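Local coordinates for putative type VI secretion protein (Escherichia coli, PDB 6SKI) that probably acts as a phospholipase toxin of the type VI secretion system, carried on the VgrG spike and hydrolysing membrane lipids of target cells, at residues T161-M165 against H205-R209; M285-R289 against T486-A490; N327-S333 against A404-M410. One frame throughout, in Å; residues are numbered along the deposited sequence.

Contact 1: residues T161-M165 against H205-R209; sequences TDEAM and HFANR
Thr161 meets His205, Phe206 and Arg209 where helices 156-178 and 198-211 pack together on the mixed sheet of an alpha/beta-hydrolase-like domain. The helix segments cross at -60° with axes 10.6 Å apart, and helix 198-211 follows strand 184-195 through a Gly-Phe-Ser-Arg-Gly sequence, consistent with the helix after a nucleophile elbow. The threonine divides its two branches. Its CG2 comes to the edge of the imidazole, 3.3 Å from His205 ND1, while OG1, turned between the backbone N and the carbonyl carbon (chi1 66°), bonds back to Val158 O in its own helix and receives only weak bonds from Arg209 NH1 and His205 ND1. One residue on, Asp162 points its carboxylate across the end of Arg209. Its OD1 is 2.7 Å from Arg209 NH1 in a salt bridge lying close to the guanidinium plane, although the carboxylate plane itself is turned 70° from it. NH1 thus serves both acceptors, which should limit rotation of the guanidinium. Ala164 faces the sheet side of the interface, its CB 4.3 Å from CD1 of Phe206, whose ring also packs edge-to-face with Phe191. A turn further along from Thr161, Met165 bends at chi2 and brings its methyl between the aromatic ring and the arginine. Ile217 of helix 215-225 touches both Met165 and Arg209. The methionine CE sits 3.7 Å from Phe206 CE1 and lies over one guanidinium face, 3.4 Å from Arg209 NE.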
loop_
_atom_site.group_PDB
_atom_site.type_symbol
_atom_site.label_atom_id
_atom_site.label_comp_id
_atom_site.label_asym_id
_atom_site.label_seq_id
_atom_site.Cartn_x
_atom_site.Cartn_y
_atom_site.Cartn_z
ATOM N N THR A 161 -8.247 -4.914 4.821
ATOM C CA THR A 161 -8.465 -4.678 6.248
ATOM C C THR A 161 -8.948 -5.942 6.958
ATOM O O THR A 161 -8.581 -6.186 8.115
ATOM C CB THR A 161 -9.442 -3.526 6.461
ATOM O OG1 THR A 161 -10.739 -3.896 5.984
ATOM C CG2 THR A 161 -8.957 -2.291 5.733
ATOM N N ASP A 162 -9.720 -6.782 6.271
ATOM C CA ASP A 162 -10.129 -8.055 6.864
ATOM C C ASP A 162 -8.941 -9.000 7.028
ATOM O O ASP A 162 -8.771 -9.639 8.081
ATOM C CB ASP A 162 -11.201 -8.707 5.994
ATOM C CG ASP A 162 -12.535 -8.002 6.087
ATOM O OD1 ASP A 162 -12.547 -6.784 6.357
ATOM O OD2 ASP A 162 -13.575 -8.663 5.883
ATOM N N GLU A 163 -8.104 -9.089 5.992
ATOM C CA GLU A 163 -6.861 -9.839 6.106
ATOM C C GLU A 163 -5.996 -9.284 7.225
ATOM O O GLU A 163 -5.295 -10.038 7.904
ATOM C CB GLU A 163 -6.110 -9.804 4.773
ATOM C CG GLU A 163 -4.618 -10.067 4.884
ATOM C CD GLU A 163 -3.965 -10.320 3.542
ATOM O OE1 GLU A 163 -2.717 -10.361 3.486
ATOM O OE2 GLU A 163 -4.697 -10.477 2.543
ATOM N N ALA A 164 -6.056 -7.972 7.447
ATOM C CA ALA A 164 -5.325 -7.367 8.550
ATOM C C ALA A 164 -5.867 -7.834 9.888
ATOM O O ALA A 164 -5.105 -8.015 10.836
ATOM C CB ALA A 164 -5.388 -5.846 8.453
ATOM N N MET A 165 -7.183 -8.015 9.993
ATOM C CA MET A 165 -7.735 -8.557 11.236
ATOM C C MET A 165 -7.233 -9.974 11.491
ATOM O O MET A 165 -6.835 -10.313 12.616
ATOM C CB MET A 165 -9.261 -8.539 11.210
ATOM C CG MET A 165 -9.854 -7.304 10.603
ATOM S SD MET A 165 -10.118 -6.020 11.825
ATOM C CE MET A 165 -10.193 -4.572 10.778
ATOM N N HIS A 205 -8.760 3.151 5.884
ATOM C CA HIS A 205 -9.952 2.375 6.186
ATOM C C HIS A 205 -9.794 1.658 7.513
ATOM O O HIS A 205 -10.670 1.749 8.381
ATOM C CB HIS A 205 -10.237 1.383 5.060
ATOM C CG HIS A 205 -11.586 0.740 5.151
ATOM N ND1 HIS A 205 -11.753 -0.613 5.334
ATOM C CD2 HIS A 205 -12.830 1.269 5.096
ATOM C CE1 HIS A 205 -13.043 -0.894 5.383
ATOM N NE2 HIS A 205 -13.718 0.231 5.238
ATOM N N PHE A 206 -8.645 1.010 7.719
ATOM C CA PHE A 206 -8.423 0.324 8.983
ATOM C C PHE A 206 -8.555 1.292 10.144
ATOM O O PHE A 206 -9.258 1.006 11.120
ATOM C CB PHE A 206 -7.052 -0.346 8.987
ATOM C CG PHE A 206 -6.758 -1.108 10.243
ATOM C CD1 PHE A 206 -7.142 -2.426 10.373
ATOM C CD2 PHE A 206 -6.098 -0.502 11.293
ATOM C CE1 PHE A 206 -6.873 -3.122 11.529
ATOM C CE2 PHE A 206 -5.829 -1.192 12.446
ATOM C CZ PHE A 206 -6.215 -2.501 12.566
ATOM N N ALA A 207 -7.948 2.474 10.022
ATOM C CA ALA A 207 -8.020 3.429 11.117
ATOM C C ALA A 207 -9.466 3.782 11.415
ATOM O O ALA A 207 -9.870 3.843 12.582
ATOM C CB ALA A 207 -7.212 4.679 10.784
ATOM N N ASN A 208 -10.278 3.936 10.369
ATOM C CA ASN A 208 -11.675 4.273 10.592
ATOM C C ASN A 208 -12.397 3.129 11.283
ATOM O O ASN A 208 -13.209 3.356 12.186
ATOM C CB ASN A 208 -12.343 4.634 9.270
ATOM C CG ASN A 208 -12.024 6.044 8.832
ATOM O OD1 ASN A 208 -11.594 6.273 7.706
ATOM N ND2 ASN A 208 -12.228 7.000 9.726
ATOM N N ARG A 209 -12.079 1.890 10.905
ATOM C CA ARG A 209 -12.664 0.747 11.592
ATOM C C ARG A 209 -12.261 0.734 13.058
ATOM O O ARG A 209 -13.023 0.275 13.913
ATOM C CB ARG A 209 -12.248 -0.548 10.902
ATOM C CG ARG A 209 -12.760 -0.664 9.487
ATOM C CD ARG A 209 -12.363 -1.978 8.856
ATOM N NE ARG A 209 -12.997 -3.109 9.521
ATOM C CZ ARG A 209 -13.195 -4.291 8.950
ATOM N NH1 ARG A 209 -12.811 -4.499 7.701
ATOM N NH2 ARG A 209 -13.779 -5.266 9.628
#

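Contact 2: residues M285-R289 against T486-A490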
loop_
_atom_site.group_PDB
_atom_site.type_symbol
_atom_site.label_atom_id
_atom_site.label_comp_id
_atom_site.label_asym_id
_atom_site.label_seq_id
_atom_site.Cartn_x
_atom_site.Cartn_y
_atom_site.Cartn_z
ATOM N N MET A 285 5.310 14.831 -5.296
ATOM C CA MET A 285 5.148 16.086 -6.011
ATOM C C MET A 285 5.264 15.923 -7.515
ATOM O O MET A 285 4.813 16.803 -8.253
ATOM C CB MET A 285 6.185 17.108 -5.539
ATOM C CG MET A 285 5.761 17.904 -4.330
ATOM S SD MET A 285 6.886 19.240 -3.896
ATOM C CE MET A 285 8.226 18.967 -5.046
ATOM N N ASN A 286 5.838 14.820 -7.984
ATOM C CA ASN A 286 6.050 14.583 -9.403
ATOM C C ASN A 286 5.388 13.287 -9.829
ATOM O O ASN A 286 5.921 12.529 -10.643
ATOM C CB ASN A 286 7.537 14.571 -9.741
ATOM C CG ASN A 286 8.248 15.806 -9.249
ATOM O OD1 ASN A 286 7.883 16.923 -9.600
ATOM N ND2 ASN A 286 9.277 15.614 -8.441
ATOM N N GLU A 287 4.209 13.017 -9.284
ATOM C CA GLU A 287 3.360 11.930 -9.744
ATOM C C GLU A 287 2.217 12.550 -10.531
ATOM O O GLU A 287 1.499 13.409 -10.012
ATOM C CB GLU A 287 2.834 11.100 -8.576
ATOM C CG GLU A 287 1.807 10.057 -8.973
ATOM C CD GLU A 287 2.359 9.023 -9.929
ATOM O OE1 GLU A 287 3.581 8.783 -9.916
ATOM O OE2 GLU A 287 1.569 8.445 -10.698
ATOM N N TYR A 288 2.057 12.119 -11.779
ATOM C CA TYR A 288 1.167 12.794 -12.707
ATOM C C TYR A 288 0.241 11.846 -13.449
ATOM O O TYR A 288 -0.515 12.302 -14.309
ATOM C CB TYR A 288 1.988 13.591 -13.726
ATOM C CG TYR A 288 2.894 14.611 -13.090
ATOM C CD1 TYR A 288 2.387 15.593 -12.263
ATOM C CD2 TYR A 288 4.263 14.569 -13.291
ATOM C CE1 TYR A 288 3.211 16.518 -11.673
ATOM C CE2 TYR A 288 5.095 15.489 -12.704
ATOM C CZ TYR A 288 4.562 16.461 -11.895
ATOM O OH TYR A 288 5.384 17.388 -11.303
ATOM N N ARG A 289 0.277 10.554 -13.151
ATOM C CA ARG A 289 -0.495 9.578 -13.895
ATOM C C ARG A 289 -1.987 9.772 -13.658
ATOM O O ARG A 289 -2.425 10.296 -12.631
ATOM C CB ARG A 289 -0.076 8.167 -13.497
ATOM C CG ARG A 289 1.136 7.665 -14.240
ATOM C CD ARG A 289 1.493 6.271 -13.800
ATOM N NE ARG A 289 2.004 6.266 -12.437
ATOM C CZ ARG A 289 2.604 5.227 -11.874
ATOM N NH1 ARG A 289 2.767 4.108 -12.560
ATOM N NH2 ARG A 289 3.040 5.308 -10.626
ATOM N N THR A 486 14.323 11.115 -9.148
ATOM C CA THR A 486 12.894 10.934 -9.356
ATOM C C THR A 486 12.646 10.318 -10.725
ATOM O O THR A 486 13.243 10.731 -11.720
ATOM C CB THR A 486 12.136 12.255 -9.219
ATOM O OG1 THR A 486 10.812 12.107 -9.745
ATOM C CG2 THR A 486 12.833 13.349 -9.954
ATOM N N HIS A 487 11.765 9.326 -10.764
ATOM C CA HIS A 487 11.433 8.620 -11.990
ATOM C C HIS A 487 10.254 9.299 -12.665
ATOM O O HIS A 487 9.359 9.821 -11.998
ATOM C CB HIS A 487 11.087 7.158 -11.709
ATOM C CG HIS A 487 12.195 6.379 -11.077
ATOM N ND1 HIS A 487 12.689 5.214 -11.622
ATOM C CD2 HIS A 487 12.900 6.589 -9.941
ATOM C CE1 HIS A 487 13.650 4.742 -10.849
ATOM N NE2 HIS A 487 13.800 5.560 -9.824
ATOM N N CYS A 488 10.264 9.301 -13.993
ATOM C CA CYS A 488 9.110 9.742 -14.766
ATOM C C CYS A 488 8.180 8.545 -14.909
ATOM O O CYS A 488 8.450 7.627 -15.689
ATOM C CB CYS A 488 9.538 10.289 -16.125
ATOM S SG CYS A 488 8.174 10.863 -17.155
ATOM N N SER A 489 7.086 8.550 -14.150
ATOM C CA SER A 489 6.178 7.414 -14.109
ATOM C C SER A 489 5.009 7.551 -15.070
ATOM O O SER A 489 4.392 6.538 -15.414
ATOM C CB SER A 489 5.639 7.219 -12.688
ATOM O OG SER A 489 5.056 8.411 -12.196
ATOM N N ALA A 490 4.698 8.766 -15.508
ATOM C CA ALA A 490 3.651 8.991 -16.490
ATOM C C ALA A 490 4.258 8.958 -17.884
ATOM O O ALA A 490 5.188 9.712 -18.183
ATOM C CB ALA A 490 2.955 10.328 -16.242
#
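Arg289 lies along Ser489 and Ala490 where two irregular loops meet, one following strand 278-284 of the mixed sheet and the other following helix 476-483. From CB, the chain leaves with CG beside its backbone N (chi1 -84°), which lays the methylene groups against the other loop. Arg289 CG rests 3.6 Å from Ala490 CA. The next atom, Arg289 CD, passes 3.3 Å from the carbonyl oxygen Ser489 O. A bend at chi3 then turns the chain back over the serine. There NE gives an almost straight bond to Glu287 OE2 within its own loop (2.8 Å, 171°), as part of a salt bridge; OE2 accepts it with its syn lone pair and lies in the guanidinium plane. CZ stands 3.7 Å from Ser489 CB, which lies over the centre of one guanidinium face. At the tip, NH1 bonds to Asn526, and Phe292 makes a cation-pi contact with the group.

Ser489 completes the link. Its OG donates to Glu287 OE1 over 2.7 Å, arriving on the syn side but 34° out of the carboxylate plane. Between Glu287 and Arg289, Tyr288 adds a small apolar touch, CB to CB of Ala490 at 4.2 Å, while its hydroxyl bonds to Ala367 O. At the other end Asn286 approaches Thr486 through loose side-chain contact.

Both carboxylate oxygens of Glu287 are therefore engaged, OE2 by Arg289 and OE1 by Ser489, with OE1 also taking a weak bond from the backbone N of His310. Since His310 belongs to a probable Ser-His-Asp triad, the glutamate is placed like a second-shell residue, and this charged and polar network joins the loop 486-490 to the surroundings of the likely active site.

Contact 3: residues N327-S333 against A404-M410; sequences NESLFLS and AVFFERM
An antiparallel pair of strands, the edge strand and the central strand of a three-stranded antiparallel sheet, is formed by Glu328-Phe331 against Phe406-Arg409. Glu328 with Arg409 and Leu330 with Phe407 are the hydrogen-bonded pairs, each joined by two backbone bonds, as between Leu330 N and Phe407 O at 2.9 Å. Ser329 with Glu408 and Phe331 with Phe406 are the non-hydrogen-bonded pairs. Beyond the bridges, Leu332 N still bonds to Val405 O.

On the face of Phe331 and Phe406 the two rings form an offset edge-to-face pair, planes at 72° and centroids 5.2 Å apart, with the edge of Phe406 toward the face of Phe331. The far end of the same Phe406 ring reaches Ser329, CZ lying 3.4 Å from CB, and Ala404 CB packs against Phe331 CD1.

The other face carries Glu328, Leu330, Phe407 and Arg409. Glu328 and Arg409 run side by side in a salt bridge between OE1 and NH2, whose modelled length is too short to be taken literally. Arg409 CG is anti to its backbone N (chi1 -172°), and a bend at chi3 turns NE and NH2 together toward that one oxygen, the NE bond being weak. Phe407 presents its ring edge to Glu328, its CE2 3.7 Å from Glu328 OE1, and its CB meets Leu332 CD1 at 3.7 Å.

Strand 376-386 continues the sheet beyond 398-409. Helix 72-85 covers the Phe331-Phe406 face, while helix 350-362 packs on Leu332, Ser333 and Val405.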
loop_
_atom_site.group_PDB
_atom_site.type_symbol
_atom_site.label_atom_id
_atom_site.label_comp_id
_atom_site.label_asym_id
_atom_site.label_seq_id
_atom_site.Cartn_x
_atom_site.Cartn_y
_atom_site.Cartn_z
ATOM N N ASN A 327 15.334 1.580 -16.392
ATOM C CA ASN A 327 15.728 2.373 -17.545
ATOM C C ASN A 327 14.464 2.921 -18.181
ATOM O O ASN A 327 13.546 2.158 -18.500
ATOM C CB ASN A 327 16.510 1.538 -18.555
ATOM C CG ASN A 327 17.871 1.141 -18.048
ATOM O OD1 ASN A 327 18.589 1.952 -17.470
ATOM N ND2 ASN A 327 18.233 -0.116 -18.253
ATOM N N GLU A 328 14.417 4.231 -18.367
ATOM C CA GLU A 328 13.227 4.912 -18.853
ATOM C C GLU A 328 13.371 5.176 -20.343
ATOM O O GLU A 328 14.191 6.002 -20.756
ATOM C CB GLU A 328 13.002 6.219 -18.095
ATOM C CG GLU A 328 12.603 6.023 -16.648
ATOM C CD GLU A 328 12.245 7.323 -15.965
ATOM O OE1 GLU A 328 12.865 8.355 -16.288
ATOM O OE2 GLU A 328 11.341 7.314 -15.106
ATOM N N SER A 329 12.579 4.475 -21.142
ATOM C CA SER A 329 12.409 4.764 -22.562
ATOM C C SER A 329 10.914 4.981 -22.745
ATOM O O SER A 329 10.157 4.021 -22.911
ATOM C CB SER A 329 12.937 3.627 -23.428
ATOM O OG SER A 329 14.277 3.318 -23.094
ATOM N N LEU A 330 10.488 6.240 -22.722
ATOM C CA LEU A 330 9.088 6.564 -22.503
ATOM C C LEU A 330 8.550 7.445 -23.615
ATOM O O LEU A 330 9.215 8.383 -24.053
ATOM C CB LEU A 330 8.897 7.282 -21.163
ATOM C CG LEU A 330 9.634 6.717 -19.954
ATOM C CD1 LEU A 330 9.560 7.692 -18.802
ATOM C CD2 LEU A 330 9.062 5.370 -19.553
ATOM N N PHE A 331 7.337 7.146 -24.062
ATOM C CA PHE A 331 6.602 8.066 -24.917
ATOM C C PHE A 331 5.974 9.135 -24.038
ATOM O O PHE A 331 5.124 8.833 -23.197
ATOM C CB PHE A 331 5.528 7.335 -25.718
ATOM C CG PHE A 331 6.048 6.630 -26.930
ATOM C CD1 PHE A 331 6.931 7.257 -27.784
ATOM C CD2 PHE A 331 5.640 5.345 -27.227
ATOM C CE1 PHE A 331 7.408 6.612 -28.899
ATOM C CE2 PHE A 331 6.112 4.699 -28.347
ATOM C CZ PHE A 331 6.998 5.332 -29.181
ATOM N N LEU A 332 6.395 10.379 -24.222
ATOM C CA LEU A 332 5.847 11.490 -23.464
ATOM C C LEU A 332 4.745 12.202 -24.225
ATOM O O LEU A 332 4.169 13.167 -23.714
ATOM C CB LEU A 332 6.959 12.471 -23.094
ATOM C CG LEU A 332 7.962 11.962 -22.059
ATOM C CD1 LEU A 332 8.722 13.119 -21.443
ATOM C CD2 LEU A 332 7.262 11.153 -20.987
ATOM N N SER A 333 4.445 11.741 -25.431
ATOM C CA SER A 333 3.270 12.132 -26.184
ATOM C C SER A 333 2.643 10.868 -26.743
ATOM O O SER A 333 3.324 9.864 -26.961
ATOM C CB SER A 333 3.622 13.098 -27.317
ATOM O OG SER A 333 2.477 13.454 -28.067
ATOM N N ALA A 404 6.245 10.747 -32.230
ATOM C CA ALA A 404 5.978 10.822 -30.801
ATOM C C ALA A 404 7.120 11.555 -30.118
ATOM O O ALA A 404 8.156 11.828 -30.721
ATOM C CB ALA A 404 5.788 9.432 -30.193
ATOM N N VAL A 405 6.915 11.900 -28.853
ATOM C CA VAL A 405 7.969 12.476 -28.025
ATOM C C VAL A 405 8.535 11.381 -27.133
ATOM O O VAL A 405 7.801 10.752 -26.366
ATOM C CB VAL A 405 7.447 13.653 -27.192
ATOM C CG1 VAL A 405 8.588 14.307 -26.445
ATOM C CG2 VAL A 405 6.765 14.651 -28.084
ATOM N N PHE A 406 9.838 11.154 -27.232
ATOM C CA PHE A 406 10.523 10.104 -26.498
ATOM C C PHE A 406 11.473 10.704 -25.471
ATOM O O PHE A 406 12.193 11.665 -25.757
ATOM C CB PHE A 406 11.305 9.201 -27.450
ATOM C CG PHE A 406 11.386 7.776 -27.001
ATOM C CD1 PHE A 406 10.246 7.000 -26.910
ATOM C CD2 PHE A 406 12.599 7.210 -26.675
ATOM C CE1 PHE A 406 10.317 5.690 -26.503
ATOM C CE2 PHE A 406 12.675 5.901 -26.262
ATOM C CZ PHE A 406 11.532 5.141 -26.180
ATOM N N PHE A 407 11.462 10.131 -24.277
ATOM C CA PHE A 407 12.403 10.461 -23.220
ATOM C C PHE A 407 13.253 9.235 -22.937
ATOM O O PHE A 407 12.717 8.149 -22.690
ATOM C CB PHE A 407 11.670 10.907 -21.957
ATOM C CG PHE A 407 12.581 11.359 -20.858
ATOM C CD1 PHE A 407 13.429 12.432 -21.043
ATOM C CD2 PHE A 407 12.587 10.711 -19.638
ATOM C CE1 PHE A 407 14.262 12.847 -20.036
ATOM C CE2 PHE A 407 13.420 11.125 -18.630
ATOM C CZ PHE A 407 14.258 12.195 -18.829
ATOM N N GLU A 408 14.573 9.404 -22.988
ATOM C CA GLU A 408 15.511 8.327 -22.712
ATOM C C GLU A 408 16.380 8.719 -21.529
ATOM O O GLU A 408 17.130 9.695 -21.603
ATOM C CB GLU A 408 16.385 8.022 -23.929
ATOM C CG GLU A 408 15.644 7.417 -25.098
ATOM C CD GLU A 408 16.054 8.025 -26.424
ATOM O OE1 GLU A 408 16.913 7.434 -27.111
ATOM O OE2 GLU A 408 15.518 9.097 -26.780
ATOM N N ARG A 409 16.285 7.952 -20.451
ATOM C CA ARG A 409 17.145 8.115 -19.292
ATOM C C ARG A 409 17.567 6.732 -18.833
ATOM O O ARG A 409 16.763 5.800 -18.846
ATOM C CB ARG A 409 16.440 8.864 -18.159
ATOM C CG ARG A 409 17.357 9.213 -17.008
ATOM C CD ARG A 409 16.723 10.220 -16.076
ATOM N NE ARG A 409 15.332 9.899 -15.797
ATOM C CZ ARG A 409 14.689 10.286 -14.703
ATOM N NH1 ARG A 409 15.314 11.010 -13.788
ATOM N NH2 ARG A 409 13.422 9.948 -14.526
ATOM N N MET A 410 18.826 6.590 -18.444
ATOM C CA MET A 410 19.381 5.287 -18.121
ATOM C C MET A 410 19.886 5.272 -16.688
ATOM O O MET A 410 20.469 6.251 -16.215
ATOM C CB MET A 410 20.514 4.922 -19.080
ATOM C CG MET A 410 20.039 4.431 -20.437
ATOM S SD MET A 410 19.828 2.646 -20.508
ATOM C CE MET A 410 21.252 2.111 -19.570
#

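From the N terminus, contact 1 closes first, bringing helix 198-211 back onto helix 156-178 after the chain has run through strand 184-195 of the central mixed sheet. Contact 2 opens later, at the loop after strand 278-284, and stays open for almost 200 residues until 486-490 returns. Contact 3 is nested inside that span, pairing strand 328-341 with 398-409. The nested pair touch directly: Thr486 O is close to Arg409 NH2, a probable hydrogen bond, so the small antiparallel sheet is tied to the loop of contact 2. Contact 1 lies apart, about 39 Å from contact 3 between centres and across the chain's centre, where two helices pack on the mixed sheet.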